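Local coordinates for protein aminopeptidase N (Francisella tularensis subsp. tularensis, PDB 5DLL) that catalyses the zinc-dependent release of N-terminal amino acids from peptides, probably in the breakdown of intracellular peptides, at residues 66-71 against 137-142; 128-133 against 197-202; 276-281 against 317-322; 324-329 against 379-384. All coordinates share one frame; numbering follows the deposited sequence.

Interaction 1: 66-71 against 137-142; sequences GVELKL and FRKITY. With NA (sodium ion), chain R.
The ring of Y142 carries L69 CD1 over one face. The contact belongs to the beta-rich N-terminal domain of the M1 peptidases. It packs the lead-in to strand 70-76 on the loop between strands 128-131 and 150-160. The L69 methyl sits close to the ring normal, 3.6 Å from the centroid of the Y142 ring, a CH-pi contact. G66 CA approaches the same ring obliquely, 3.5 Å from Y142 CD1. The leucine runs antiparallel to the tyrosine side chain, and its CB lies 3.9 Å from Y142 CE2. V67 N donates to R138 O (3.1 Å, 156° at the hydrogen). L69 CD1 also rests against R138 O. With CG1 anti to the backbone N (chi1 175°), V67 CG2 is turned to R138 CD, 3.8 Å away. The guanidinium of R138 turns to D145 in a salt bridge. At the outer side E68 OE2 and K139 NZ remain 4.5 Å apart, beyond a salt bridge. One water bridges G66 O and Y142 OH. T141 points away from segment 66-71, and its OG1 binds the sodium ion at 2.5 Å, together with V44 and T106.

Interaction 2: 128-133 against 197-202; sequences FSTQCE and YLFALV
T130 OG1 accepts a hydrogen bond from L201 N, at 3.3 Å and 158°. A side-chain oxygen thus takes the backbone N-H of L201 on the neighbouring segment. The torsion of T130 (chi1 65°) sets OG1 between its own N and carbonyl carbon, on the side of segment 197-202. T130 CG2 turns to L201 CB, 3.8 Å away. The two segments run nearly antiparallel, as neighbours in a four-stranded antiparallel sheet with strands 122-123 and 166-169. Towards F128 and V202 the backbones also meet through CA-H...O contacts, V202 CA to F128 O (3.4 Å) and S129 CA to L201 O (3.5 Å). Beyond the strands the chemistry changes. C132 SG comes to the edge of the F199 ring, near its plane and 4.1 Å from F199 CD1, a sulfur-aromatic contact. F199 in turn meets F137 edge-to-face. E133 runs alongside the Y197 ring, its CB 4.0 Å from Y197 CD1, with the carboxylate and ring planes 31° apart. This end faces the active site: the E133 side chain is about 6 Å from the zinc ion. Y197 OH is hydrogen-bonded to T321, and the Y197 ring packs edge-to-face with W325. Within segment 128-133, Q131 NE2 donates to a lone pair of E133 O at 2.9 Å, in the carbonyl plane.

Interaction 3: 276-281 against 317-322; sequences ENKGLN and GDRVTC
The carboxylate of D318 is the centre of this contact, and it meets E276 and K278. No hydrogen bond crosses between the two segments. D318 OD2 lies near E276 O, but both are acceptors and the pair is not bonded. D318 OD2 also faces K278 CA (3.5 Å) and CB (3.7 Å), while D318 OD1 packs on E276 CG at 3.5 Å. The carboxylates of E276 and D318 are nearly coplanar, 16° apart, with E276 OE2 and D318 OD1 at 4.4 Å. Like charges this close would be somewhat unfavourable. E276 OE2 forms a salt bridge with K331, which probably offsets this. With chi1 at 176° K278 CG swings away from the backbone N, and bends at chi2 and chi4 carry CD alongside D318. K278 NZ ends 3.9 Å from R319 CD and has a weak, long ion pair with D258. E276 and N277 close the GAMEN sequence motif of M1 aminopeptidases. Segment 317-322 takes in the end of helix 314-319, just after the HExxH histidines H309 and H313, both zinc ligands. The contact packs the end of the GAMEN motif on the turn of that helix, in the M1 peptidase domain. The E276 side chain comes about 4 Å from the zinc ion and touches H313. Further out, K278 sits in a type II turn from N277 to L280, closed by L280 N to N277 O at 2.9 Å. R319 makes a cation-pi contact with F192.

Interaction 4: 324-329 against 379-384; sequences DWFQLS and ESYIEM
F326 and Y381 form the close-packed part of this contact. The edge of Y381 turns to the face of F326 in an offset edge-to-face pair, centroids 5.3 Å apart and planes at 75°. CZ of F326 meets CD1 of Y381 at 3.4 Å. A second patch lies beside it. M384 SD sits over the five-membered ring of W325, 4.3 Å from its centroid, a Met-aromatic contact. The methionine chain, bent at chi2 and chi3, also lays CE over the indole face. The thinner edge of this patch is L328 CD2, 4.3 Å from M384 CE. Segment 324-329 leads into helix 328-346, which carries the zinc ligand E332. An Asx turn precedes the helix: D324 OD1 accepts from F326 N at 2.9 Å through its anti lone pair. Strand 380-381 pairs with strand 16-17 near the start of the modelled chain. The solvent side lies beside F326, at E379 and S380. E379 is exposed and its CB points away; its backbone C approaches F326 CE2 at 4.1 Å.

Overall arrangement
Interactions 2 and 3 are the buried contacts; 1 and 4 are only partly buried. Interactions 1 and 2 alternate along the chain and touch, with I140 packed on C132. Interaction 1 lies at the sodium site of the N-terminal domain, its centre about 32 Å from that of the chain, and relies on backbone and CH-pi contacts. Interaction 2 joins strands and reaches towards the zinc. It meets interaction 3 where A200 packs on N277, and interaction 4 where E133 packs on W325. Interactions 3 and 4 share the catalytic domain, where strand 321-322 precedes helix 328-346. Interaction 3 gathers charged side chains; interaction 4 is aromatic and sulfur packing.

Interaction 1: 66-71 against 137-142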
loop_
_atom_site.group_PDB
_atom_site.type_symbol
_atom_site.label_atom_id
_atom_site.label_comp_id
_atom_site.label_asym_id
_atom_site.label_seq_id
_atom_site.Cartn_x
_atom_site.Cartn_y
_atom_site.Cartn_z
ATOM N N GLY A 66 23.197 -9.675 -19.116
ATOM C CA GLY A 66 24.268 -9.628 -18.118
ATOM C C GLY A 66 24.929 -8.264 -18.067
ATOM O O GLY A 66 25.279 -7.706 -19.104
ATOM N N VAL A 67 25.100 -7.725 -16.863
ATOM C CA VAL A 67 25.538 -6.342 -16.690
ATOM C C VAL A 67 26.582 -6.234 -15.582
ATOM O O VAL A 67 26.378 -6.734 -14.480
ATOM C CB VAL A 67 24.332 -5.424 -16.378
ATOM C CG1 VAL A 67 24.782 -4.001 -16.077
ATOM C CG2 VAL A 67 23.345 -5.437 -17.537
ATOM N N GLU A 68 27.697 -5.576 -15.890
ATOM C CA GLU A 68 28.800 -5.385 -14.945
ATOM C C GLU A 68 29.391 -6.726 -14.492
ATOM O O GLU A 68 29.660 -6.935 -13.308
ATOM C CB GLU A 68 28.360 -4.503 -13.761
ATOM C CG GLU A 68 28.006 -3.077 -14.182
ATOM C CD GLU A 68 27.147 -2.320 -13.172
ATOM O OE1 GLU A 68 27.261 -2.582 -11.956
ATOM O OE2 GLU A 68 26.359 -1.444 -13.601
ATOM N N LEU A 69 29.609 -7.616 -15.462
ATOM C CA LEU A 69 30.101 -8.975 -15.206
ATOM C C LEU A 69 31.457 -9.209 -15.868
ATOM O O LEU A 69 31.616 -8.980 -17.069
ATOM C CB LEU A 69 29.111 -10.015 -15.747
ATOM C CG LEU A 69 27.656 -9.913 -15.287
ATOM C CD1 LEU A 69 26.832 -11.036 -15.893
ATOM C CD2 LEU A 69 27.563 -9.933 -13.769
ATOM N N LYS A 70 32.429 -9.680 -15.089
ATOM C CA LYS A 70 33.711 -10.099 -15.645
ATOM C C LYS A 70 33.631 -11.590 -15.960
ATOM O O LYS A 70 33.576 -12.411 -15.052
ATOM C CB LYS A 70 34.853 -9.813 -14.668
ATOM C CG LYS A 70 36.231 -9.913 -15.301
ATOM C CD LYS A 70 37.331 -9.776 -14.264
ATOM C CE LYS A 70 38.687 -10.132 -14.852
ATOM N NZ LYS A 70 39.716 -10.306 -13.792
ATOM N N LEU A 71 33.607 -11.924 -17.248
ATOM C CA LEU A 71 33.503 -13.308 -17.705
ATOM C C LEU A 71 34.859 -14.012 -17.685
ATOM O O LEU A 71 35.710 -13.737 -18.526
ATOM C CB LEU A 71 32.938 -13.348 -19.126
ATOM C CG LEU A 71 32.803 -14.729 -19.774
ATOM C CD1 LEU A 71 31.824 -15.589 -18.988
ATOM C CD2 LEU A 71 32.362 -14.594 -21.222
ATOM N N PHE A 137 18.900 -9.398 -11.405
ATOM C CA PHE A 137 19.594 -10.691 -11.426
ATOM C C PHE A 137 20.676 -10.737 -12.491
ATOM O O PHE A 137 21.712 -11.372 -12.291
ATOM C CB PHE A 137 18.625 -11.860 -11.625
ATOM C CG PHE A 137 19.283 -13.213 -11.498
ATOM C CD1 PHE A 137 19.676 -13.687 -10.257
ATOM C CD2 PHE A 137 19.510 -14.005 -12.614
ATOM C CE1 PHE A 137 20.281 -14.925 -10.127
ATOM C CE2 PHE A 137 20.112 -15.242 -12.489
ATOM C CZ PHE A 137 20.499 -15.705 -11.245
ATOM N N ARG A 138 20.440 -10.065 -13.619
ATOM C CA ARG A 138 21.448 -9.958 -14.682
ATOM C C ARG A 138 22.772 -9.344 -14.210
ATOM O O ARG A 138 23.807 -9.605 -14.811
ATOM C CB ARG A 138 20.900 -9.174 -15.878
ATOM C CG ARG A 138 20.624 -7.701 -15.612
ATOM C CD ARG A 138 19.984 -7.033 -16.819
ATOM N NE ARG A 138 18.661 -7.584 -17.113
ATOM C CZ ARG A 138 17.902 -7.228 -18.148
ATOM N NH1 ARG A 138 18.321 -6.311 -19.010
ATOM N NH2 ARG A 138 16.710 -7.793 -18.325
ATOM N N LYS A 139 22.735 -8.548 -13.137
ATOM C CA LYS A 139 23.950 -8.033 -12.490
ATOM C C LYS A 139 24.652 -9.036 -11.552
ATOM O O LYS A 139 25.517 -8.639 -10.761
ATOM C CB LYS A 139 23.637 -6.765 -11.685
ATOM C CG LYS A 139 23.129 -5.588 -12.492
ATOM C CD LYS A 139 23.137 -4.329 -11.638
ATOM C CE LYS A 139 22.488 -3.148 -12.346
ATOM N NZ LYS A 139 22.454 -1.935 -11.478
ATOM N N ILE A 140 24.281 -10.315 -11.621
ATOM C CA ILE A 140 24.891 -11.346 -10.778
ATOM C C ILE A 140 25.560 -12.407 -11.643
ATOM O O ILE A 140 26.718 -12.748 -11.422
ATOM C CB ILE A 140 23.852 -11.988 -9.835
ATOM C CG1 ILE A 140 23.270 -10.920 -8.902
ATOM C CG2 ILE A 140 24.484 -13.114 -9.022
ATOM C CD1 ILE A 140 22.139 -11.399 -8.021
ATOM N N THR A 141 24.817 -12.942 -12.607
ATOM C CA THR A 141 25.392 -13.790 -13.650
ATOM C C THR A 141 24.529 -13.643 -14.896
ATOM O O THR A 141 23.489 -12.981 -14.853
ATOM C CB THR A 141 25.533 -15.269 -13.198
ATOM O OG1 THR A 141 26.523 -15.951 -13.994
ATOM C CG2 THR A 141 24.199 -16.007 -13.270
ATOM N N TYR A 142 24.976 -14.239 -15.999
ATOM C CA TYR A 142 24.289 -14.121 -17.286
ATOM C C TYR A 142 23.058 -15.016 -17.305
ATOM O O TYR A 142 23.164 -16.224 -17.088
ATOM C CB TYR A 142 25.217 -14.495 -18.448
ATOM C CG TYR A 142 26.244 -13.434 -18.806
ATOM C CD1 TYR A 142 25.908 -12.365 -19.628
ATOM C CD2 TYR A 142 27.553 -13.512 -18.337
ATOM C CE1 TYR A 142 26.843 -11.397 -19.965
ATOM C CE2 TYR A 142 28.494 -12.548 -18.670
ATOM C CZ TYR A 142 28.136 -11.495 -19.485
ATOM O OH TYR A 142 29.065 -10.535 -19.821
HETATM NA NA NA R . 28.357 -17.567 -13.915
HETATM O O HOH W 1 27.652 -8.091 -20.282
#

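Interaction 2: 128-133 against 197-202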
loop_
_atom_site.group_PDB
_atom_site.type_symbol
_atom_site.label_atom_id
_atom_site.label_comp_id
_atom_site.label_asym_id
_atom_site.label_seq_id
_atom_site.Cartn_x
_atom_site.Cartn_y
_atom_site.Cartn_z
ATOM N N PHE A 128 26.112 -9.417 3.060
ATOM C CA PHE A 128 25.712 -9.557 1.667
ATOM C C PHE A 128 24.205 -9.684 1.594
ATOM O O PHE A 128 23.584 -10.312 2.447
ATOM C CB PHE A 128 26.338 -10.794 1.025
ATOM C CG PHE A 128 27.825 -10.710 0.863
ATOM C CD1 PHE A 128 28.383 -10.106 -0.252
ATOM C CD2 PHE A 128 28.670 -11.251 1.821
ATOM C CE1 PHE A 128 29.758 -10.037 -0.402
ATOM C CE2 PHE A 128 30.043 -11.185 1.669
ATOM C CZ PHE A 128 30.585 -10.580 0.559
ATOM N N SER A 129 23.629 -9.094 0.558
ATOM C CA SER A 129 22.185 -9.066 0.385
ATOM C C SER A 129 21.895 -8.763 -1.076
ATOM O O SER A 129 22.702 -8.127 -1.742
ATOM C CB SER A 129 21.568 -7.999 1.300
ATOM O OG SER A 129 20.291 -7.591 0.836
ATOM N N THR A 130 20.747 -9.213 -1.567
ATOM C CA THR A 130 20.387 -9.020 -2.968
ATOM C C THR A 130 19.106 -8.222 -3.125
ATOM O O THR A 130 18.427 -7.896 -2.150
ATOM C CB THR A 130 20.169 -10.366 -3.686
ATOM O OG1 THR A 130 19.042 -11.030 -3.103
ATOM C CG2 THR A 130 21.398 -11.247 -3.578
ATOM N N GLN A 131 18.804 -7.914 -4.379
ATOM C CA GLN A 131 17.519 -7.370 -4.784
ATOM C C GLN A 131 17.439 -7.571 -6.289
ATOM O O GLN A 131 18.242 -7.004 -7.032
ATOM C CB GLN A 131 17.413 -5.887 -4.430
ATOM C CG GLN A 131 16.214 -5.174 -5.032
ATOM C CD GLN A 131 14.896 -5.792 -4.614
ATOM O OE1 GLN A 131 14.723 -6.200 -3.464
ATOM N NE2 GLN A 131 13.953 -5.860 -5.548
ATOM N N CYS A 132 16.491 -8.387 -6.737
ATOM C CA CYS A 132 16.445 -8.792 -8.135
ATOM C C CYS A 132 15.213 -8.324 -8.915
ATOM O O CYS A 132 15.215 -8.395 -10.140
ATOM C CB CYS A 132 16.614 -10.307 -8.233
ATOM S SG CYS A 132 18.217 -10.878 -7.610
ATOM N N GLU A 133 14.169 -7.846 -8.244
ATOM C CA GLU A 133 13.050 -7.234 -8.967
ATOM C C GLU A 133 13.421 -5.787 -9.278
ATOM O O GLU A 133 13.870 -5.085 -8.379
ATOM C CB GLU A 133 11.753 -7.274 -8.154
ATOM C CG GLU A 133 10.544 -6.705 -8.898
ATOM C CD GLU A 133 9.230 -6.890 -8.159
ATOM O OE1 GLU A 133 9.242 -6.968 -6.915
ATOM O OE2 GLU A 133 8.176 -6.951 -8.824
ATOM N N TYR A 197 13.671 -12.875 -10.643
ATOM C CA TYR A 197 13.442 -11.676 -9.823
ATOM C C TYR A 197 13.087 -12.020 -8.372
ATOM O O TYR A 197 13.171 -11.164 -7.482
ATOM C CB TYR A 197 12.384 -10.753 -10.456
ATOM C CG TYR A 197 10.935 -11.161 -10.249
ATOM C CD1 TYR A 197 10.255 -10.818 -9.080
ATOM C CD2 TYR A 197 10.236 -11.859 -11.232
ATOM C CE1 TYR A 197 8.927 -11.180 -8.884
ATOM C CE2 TYR A 197 8.906 -12.222 -11.047
ATOM C CZ TYR A 197 8.256 -11.883 -9.868
ATOM O OH TYR A 197 6.941 -12.242 -9.667
ATOM N N LEU A 198 12.701 -13.275 -8.144
ATOM C CA LEU A 198 12.428 -13.795 -6.802
ATOM C C LEU A 198 13.614 -14.519 -6.185
ATOM O O LEU A 198 13.494 -15.087 -5.094
ATOM C CB LEU A 198 11.252 -14.765 -6.850
ATOM C CG LEU A 198 9.961 -14.149 -7.355
ATOM C CD1 LEU A 198 8.987 -15.261 -7.668
ATOM C CD2 LEU A 198 9.395 -13.171 -6.337
ATOM N N PHE A 199 14.751 -14.519 -6.869
ATOM C CA PHE A 199 15.953 -15.102 -6.303
ATOM C C PHE A 199 16.488 -14.167 -5.219
ATOM O O PHE A 199 16.472 -12.940 -5.386
ATOM C CB PHE A 199 17.028 -15.346 -7.370
ATOM C CG PHE A 199 18.369 -15.669 -6.790
ATOM C CD1 PHE A 199 19.257 -14.652 -6.459
ATOM C CD2 PHE A 199 18.722 -16.976 -6.519
ATOM C CE1 PHE A 199 20.482 -14.939 -5.886
ATOM C CE2 PHE A 199 19.950 -17.270 -5.947
ATOM C CZ PHE A 199 20.829 -16.253 -5.631
ATOM N N ALA A 200 16.957 -14.750 -4.117
ATOM C CA ALA A 200 17.615 -13.984 -3.059
ATOM C C ALA A 200 18.753 -14.754 -2.395
ATOM O O ALA A 200 18.736 -15.991 -2.318
ATOM C CB ALA A 200 16.605 -13.539 -2.014
ATOM N N LEU A 201 19.736 -13.994 -1.920
ATOM C CA LEU A 201 20.851 -14.522 -1.145
ATOM C C LEU A 201 21.150 -13.554 -0.009
ATOM O O LEU A 201 21.112 -12.340 -0.202
ATOM C CB LEU A 201 22.086 -14.689 -2.033
ATOM C CG LEU A 201 23.391 -15.131 -1.341
ATOM C CD1 LEU A 201 24.232 -16.004 -2.265
ATOM C CD2 LEU A 201 24.210 -13.949 -0.828
ATOM N N VAL A 202 21.438 -14.092 1.173
ATOM C CA VAL A 202 21.875 -13.287 2.315
ATOM C C VAL A 202 22.970 -14.018 3.085
ATOM O O VAL A 202 22.856 -15.215 3.350
ATOM C CB VAL A 202 20.714 -12.991 3.285
ATOM C CG1 VAL A 202 21.226 -12.262 4.525
ATOM C CG2 VAL A 202 19.617 -12.194 2.590
#

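Interaction 3: 276-281 against 317-322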
loop_
_atom_site.group_PDB
_atom_site.type_symbol
_atom_site.label_atom_id
_atom_site.label_comp_id
_atom_site.label_asym_id
_atom_site.label_seq_id
_atom_site.Cartn_x
_atom_site.Cartn_y
_atom_site.Cartn_z
ATOM N N GLU A 276 9.188 -10.051 -1.831
ATOM C CA GLU A 276 8.567 -11.365 -1.693
ATOM C C GLU A 276 9.447 -12.532 -2.134
ATOM O O GLU A 276 8.933 -13.532 -2.644
ATOM C CB GLU A 276 7.250 -11.412 -2.486
ATOM C CG GLU A 276 7.399 -11.478 -4.004
ATOM C CD GLU A 276 7.080 -10.183 -4.721
ATOM O OE1 GLU A 276 7.135 -9.102 -4.087
ATOM O OE2 GLU A 276 6.782 -10.267 -5.937
ATOM N N ASN A 277 10.758 -12.436 -1.932
ATOM C CA ASN A 277 11.657 -13.470 -2.449
ATOM C C ASN A 277 11.223 -14.828 -1.907
ATOM O O ASN A 277 10.952 -14.960 -0.716
ATOM C CB ASN A 277 13.121 -13.188 -2.092
ATOM C CG ASN A 277 13.575 -11.809 -2.519
ATOM O OD1 ASN A 277 14.013 -11.013 -1.692
ATOM N ND2 ASN A 277 13.475 -11.520 -3.811
ATOM N N LYS A 278 11.138 -15.818 -2.793
ATOM C CA LYS A 278 10.549 -17.113 -2.464
ATOM C C LYS A 278 11.257 -17.784 -1.282
ATOM O O LYS A 278 12.443 -18.097 -1.354
ATOM C CB LYS A 278 10.567 -18.018 -3.700
ATOM C CG LYS A 278 10.071 -19.445 -3.498
ATOM C CD LYS A 278 8.615 -19.511 -3.065
ATOM C CE LYS A 278 8.058 -20.926 -3.195
ATOM N NZ LYS A 278 7.542 -21.191 -4.568
ATOM N N GLY A 279 10.517 -17.969 -0.189
ATOM C CA GLY A 279 11.028 -18.635 1.011
ATOM C C GLY A 279 11.930 -17.764 1.871
ATOM O O GLY A 279 12.405 -18.191 2.924
ATOM N N LEU A 280 12.146 -16.528 1.434
ATOM C CA LEU A 280 13.186 -15.677 1.997
ATOM C C LEU A 280 12.791 -14.229 1.754
ATOM O O LEU A 280 13.356 -13.538 0.914
ATOM C CB LEU A 280 14.544 -16.005 1.356
ATOM C CG LEU A 280 15.780 -15.238 1.841
ATOM C CD1 LEU A 280 15.868 -15.171 3.357
ATOM C CD2 LEU A 280 17.036 -15.869 1.270
ATOM N N ASN A 281 11.776 -13.786 2.475
ATOM C CA ASN A 281 11.313 -12.422 2.343
ATOM C C ASN A 281 12.321 -11.514 3.024
ATOM O O ASN A 281 12.973 -11.917 3.991
ATOM C CB ASN A 281 9.922 -12.265 2.954
ATOM C CG ASN A 281 8.860 -13.063 2.212
ATOM O OD1 ASN A 281 9.132 -13.704 1.191
ATOM N ND2 ASN A 281 7.634 -13.019 2.719
ATOM N N GLY A 317 2.186 -14.831 -7.235
ATOM C CA GLY A 317 3.385 -14.094 -7.624
ATOM C C GLY A 317 4.565 -15.011 -7.845
ATOM O O GLY A 317 5.235 -14.931 -8.871
ATOM N N ASP A 318 4.820 -15.884 -6.876
ATOM C CA ASP A 318 5.979 -16.772 -6.918
ATOM C C ASP A 318 5.644 -18.107 -7.572
ATOM O O ASP A 318 6.364 -18.579 -8.446
ATOM C CB ASP A 318 6.539 -17.014 -5.507
ATOM C CG ASP A 318 6.956 -15.727 -4.800
ATOM O OD1 ASP A 318 6.678 -14.624 -5.315
ATOM O OD2 ASP A 318 7.566 -15.828 -3.719
ATOM N N ARG A 319 4.548 -18.713 -7.142
ATOM C CA ARG A 319 4.156 -20.021 -7.648
ATOM C C ARG A 319 3.504 -19.900 -9.032
ATOM O O ARG A 319 3.769 -20.709 -9.917
ATOM C CB ARG A 319 3.228 -20.698 -6.649
ATOM C CG ARG A 319 3.189 -22.200 -6.781
ATOM C CD ARG A 319 4.385 -22.887 -6.148
ATOM N NE ARG A 319 4.279 -24.326 -6.370
ATOM C CZ ARG A 319 3.744 -25.203 -5.525
ATOM N NH1 ARG A 319 3.273 -24.830 -4.340
ATOM N NH2 ARG A 319 3.690 -26.481 -5.864
ATOM N N VAL A 320 2.657 -18.887 -9.199
ATOM C CA VAL A 320 2.186 -18.447 -10.511
ATOM C C VAL A 320 2.542 -16.976 -10.630
ATOM O O VAL A 320 2.108 -16.173 -9.801
ATOM C CB VAL A 320 0.659 -18.596 -10.665
ATOM C CG1 VAL A 320 0.230 -18.282 -12.097
ATOM C CG2 VAL A 320 0.210 -19.992 -10.246
ATOM N N THR A 321 3.315 -16.629 -11.661
ATOM C CA THR A 321 3.877 -15.279 -11.805
ATOM C C THR A 321 3.301 -14.510 -13.008
ATOM O O THR A 321 2.424 -15.004 -13.717
ATOM C CB THR A 321 5.425 -15.331 -11.890
ATOM O OG1 THR A 321 5.968 -14.027 -11.641
ATOM C CG2 THR A 321 5.912 -15.850 -13.251
ATOM N N CYS A 322 3.785 -13.286 -13.207
ATOM C CA CYS A 322 3.409 -12.483 -14.372
ATOM C C CYS A 322 4.293 -12.831 -15.576
ATOM O O CYS A 322 5.491 -13.065 -15.428
ATOM C CB CYS A 322 3.488 -10.978 -14.055
ATOM S SG CYS A 322 5.040 -10.389 -13.320
#

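Interaction 4: 324-329 against 379-384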
loop_
_atom_site.group_PDB
_atom_site.type_symbol
_atom_site.label_atom_id
_atom_site.label_comp_id
_atom_site.label_asym_id
_atom_site.label_seq_id
_atom_site.Cartn_x
_atom_site.Cartn_y
_atom_site.Cartn_z
ATOM N N ASP A 324 4.823 -10.802 -18.249
ATOM C CA ASP A 324 5.608 -9.595 -18.482
ATOM C C ASP A 324 5.240 -8.547 -17.430
ATOM O O ASP A 324 4.336 -8.766 -16.630
ATOM C CB ASP A 324 5.358 -9.072 -19.898
ATOM C CG ASP A 324 3.887 -8.802 -20.172
ATOM O OD1 ASP A 324 3.292 -7.963 -19.459
ATOM O OD2 ASP A 324 3.327 -9.425 -21.100
ATOM N N TRP A 325 5.924 -7.407 -17.439
ATOM C CA TRP A 325 5.716 -6.385 -16.408
ATOM C C TRP A 325 4.519 -5.456 -16.659
ATOM O O TRP A 325 4.241 -4.584 -15.836
ATOM C CB TRP A 325 6.993 -5.563 -16.215
ATOM C CG TRP A 325 8.163 -6.402 -15.796
ATOM C CD1 TRP A 325 9.271 -6.698 -16.540
ATOM C CD2 TRP A 325 8.331 -7.071 -14.541
ATOM N NE1 TRP A 325 10.123 -7.503 -15.819
ATOM C CE2 TRP A 325 9.569 -7.748 -14.589
ATOM C CE3 TRP A 325 7.557 -7.161 -13.379
ATOM C CZ2 TRP A 325 10.051 -8.503 -13.518
ATOM C CZ3 TRP A 325 8.035 -7.912 -12.313
ATOM C CH2 TRP A 325 9.270 -8.575 -12.390
ATOM N N PHE A 326 3.814 -5.635 -17.779
ATOM C CA PHE A 326 2.528 -4.946 -18.008
ATOM C C PHE A 326 1.435 -5.646 -17.197
ATOM O O PHE A 326 0.399 -5.063 -16.858
ATOM C CB PHE A 326 2.141 -4.956 -19.495
ATOM C CG PHE A 326 3.153 -4.306 -20.401
ATOM C CD1 PHE A 326 4.182 -5.049 -20.970
ATOM C CD2 PHE A 326 3.065 -2.954 -20.702
ATOM C CE1 PHE A 326 5.109 -4.454 -21.812
ATOM C CE2 PHE A 326 3.986 -2.351 -21.544
ATOM C CZ PHE A 326 5.010 -3.103 -22.101
ATOM N N GLN A 327 1.710 -6.909 -16.884
ATOM C CA GLN A 327 0.815 -7.788 -16.156
ATOM C C GLN A 327 0.941 -7.627 -14.628
ATOM O O GLN A 327 0.602 -8.538 -13.872
ATOM C CB GLN A 327 1.122 -9.237 -16.577
ATOM C CG GLN A 327 0.099 -9.895 -17.491
ATOM C CD GLN A 327 -0.219 -9.129 -18.765
ATOM O OE1 GLN A 327 -1.376 -8.796 -19.031
ATOM N NE2 GLN A 327 0.795 -8.873 -19.567
ATOM N N LEU A 328 1.383 -6.456 -14.180
ATOM C CA LEU A 328 1.703 -6.222 -12.771
ATOM C C LEU A 328 0.452 -5.978 -11.918
ATOM O O LEU A 328 0.486 -6.161 -10.699
ATOM C CB LEU A 328 2.677 -5.041 -12.655
ATOM C CG LEU A 328 3.798 -5.099 -11.611
ATOM C CD1 LEU A 328 4.509 -6.442 -11.589
ATOM C CD2 LEU A 328 4.794 -3.990 -11.894
ATOM N N SER A 329 -0.647 -5.574 -12.556
ATOM C CA SER A 329 -1.948 -5.445 -11.877
ATOM C C SER A 329 -2.556 -6.797 -11.475
ATOM O O SER A 329 -3.533 -6.838 -10.724
ATOM C CB SER A 329 -2.942 -4.690 -12.763
ATOM O OG SER A 329 -3.214 -5.409 -13.955
ATOM N N GLU A 379 -0.409 -0.137 -22.407
ATOM C CA GLU A 379 0.053 -0.685 -23.692
ATOM C C GLU A 379 1.504 -0.276 -24.001
ATOM O O GLU A 379 2.055 -0.673 -25.033
ATOM C CB GLU A 379 -0.885 -0.250 -24.834
ATOM C CG GLU A 379 -2.126 -1.125 -25.003
ATOM C CD GLU A 379 -1.841 -2.442 -25.719
ATOM O OE1 GLU A 379 -1.355 -2.415 -26.869
ATOM O OE2 GLU A 379 -2.115 -3.513 -25.136
ATOM N N SER A 380 2.111 0.509 -23.107
ATOM C CA SER A 380 3.484 0.970 -23.280
ATOM C C SER A 380 4.092 1.427 -21.962
ATOM O O SER A 380 3.368 1.773 -21.027
ATOM C CB SER A 380 3.530 2.141 -24.259
ATOM O OG SER A 380 2.875 3.276 -23.715
ATOM N N TYR A 381 5.424 1.438 -21.907
ATOM C CA TYR A 381 6.160 2.058 -20.799
ATOM C C TYR A 381 7.588 2.455 -21.198
ATOM O O TYR A 381 8.117 1.999 -22.217
ATOM C CB TYR A 381 6.167 1.149 -19.556
ATOM C CG TYR A 381 7.247 0.077 -19.516
ATOM C CD1 TYR A 381 7.111 -1.107 -20.231
ATOM C CD2 TYR A 381 8.387 0.240 -18.735
ATOM C CE1 TYR A 381 8.087 -2.094 -20.185
ATOM C CE2 TYR A 381 9.370 -0.736 -18.681
ATOM C CZ TYR A 381 9.215 -1.904 -19.405
ATOM O OH TYR A 381 10.189 -2.876 -19.358
ATOM N N ILE A 382 8.191 3.312 -20.375
ATOM C CA ILE A 382 9.551 3.816 -20.574
ATOM C C ILE A 382 10.485 3.202 -19.525
ATOM O O ILE A 382 11.464 2.538 -19.867
ATOM C CB ILE A 382 9.604 5.359 -20.466
ATOM C CG1 ILE A 382 8.644 6.009 -21.474
ATOM C CG2 ILE A 382 11.028 5.864 -20.674
ATOM C CD1 ILE A 382 8.329 7.462 -21.176
ATOM N N GLU A 383 10.162 3.428 -18.252
ATOM C CA GLU A 383 10.905 2.857 -17.123
ATOM C C GLU A 383 9.938 2.112 -16.201
ATOM O O GLU A 383 8.733 2.372 -16.219
ATOM C CB GLU A 383 11.645 3.955 -16.346
ATOM C CG GLU A 383 10.762 5.118 -15.904
ATOM C CD GLU A 383 11.488 6.135 -15.042
ATOM O OE1 GLU A 383 10.832 7.099 -14.592
ATOM O OE2 GLU A 383 12.705 5.980 -14.814
ATOM N N MET A 384 10.473 1.196 -15.395
ATOM C CA MET A 384 9.660 0.369 -14.486
ATOM C C MET A 384 8.798 1.164 -13.500
ATOM O O MET A 384 7.749 0.680 -13.074
ATOM C CB MET A 384 10.549 -0.606 -13.702
ATOM C CG MET A 384 10.961 -1.845 -14.486
ATOM S SD MET A 384 9.564 -2.853 -15.023
ATOM C CE MET A 384 8.756 -3.211 -13.466
#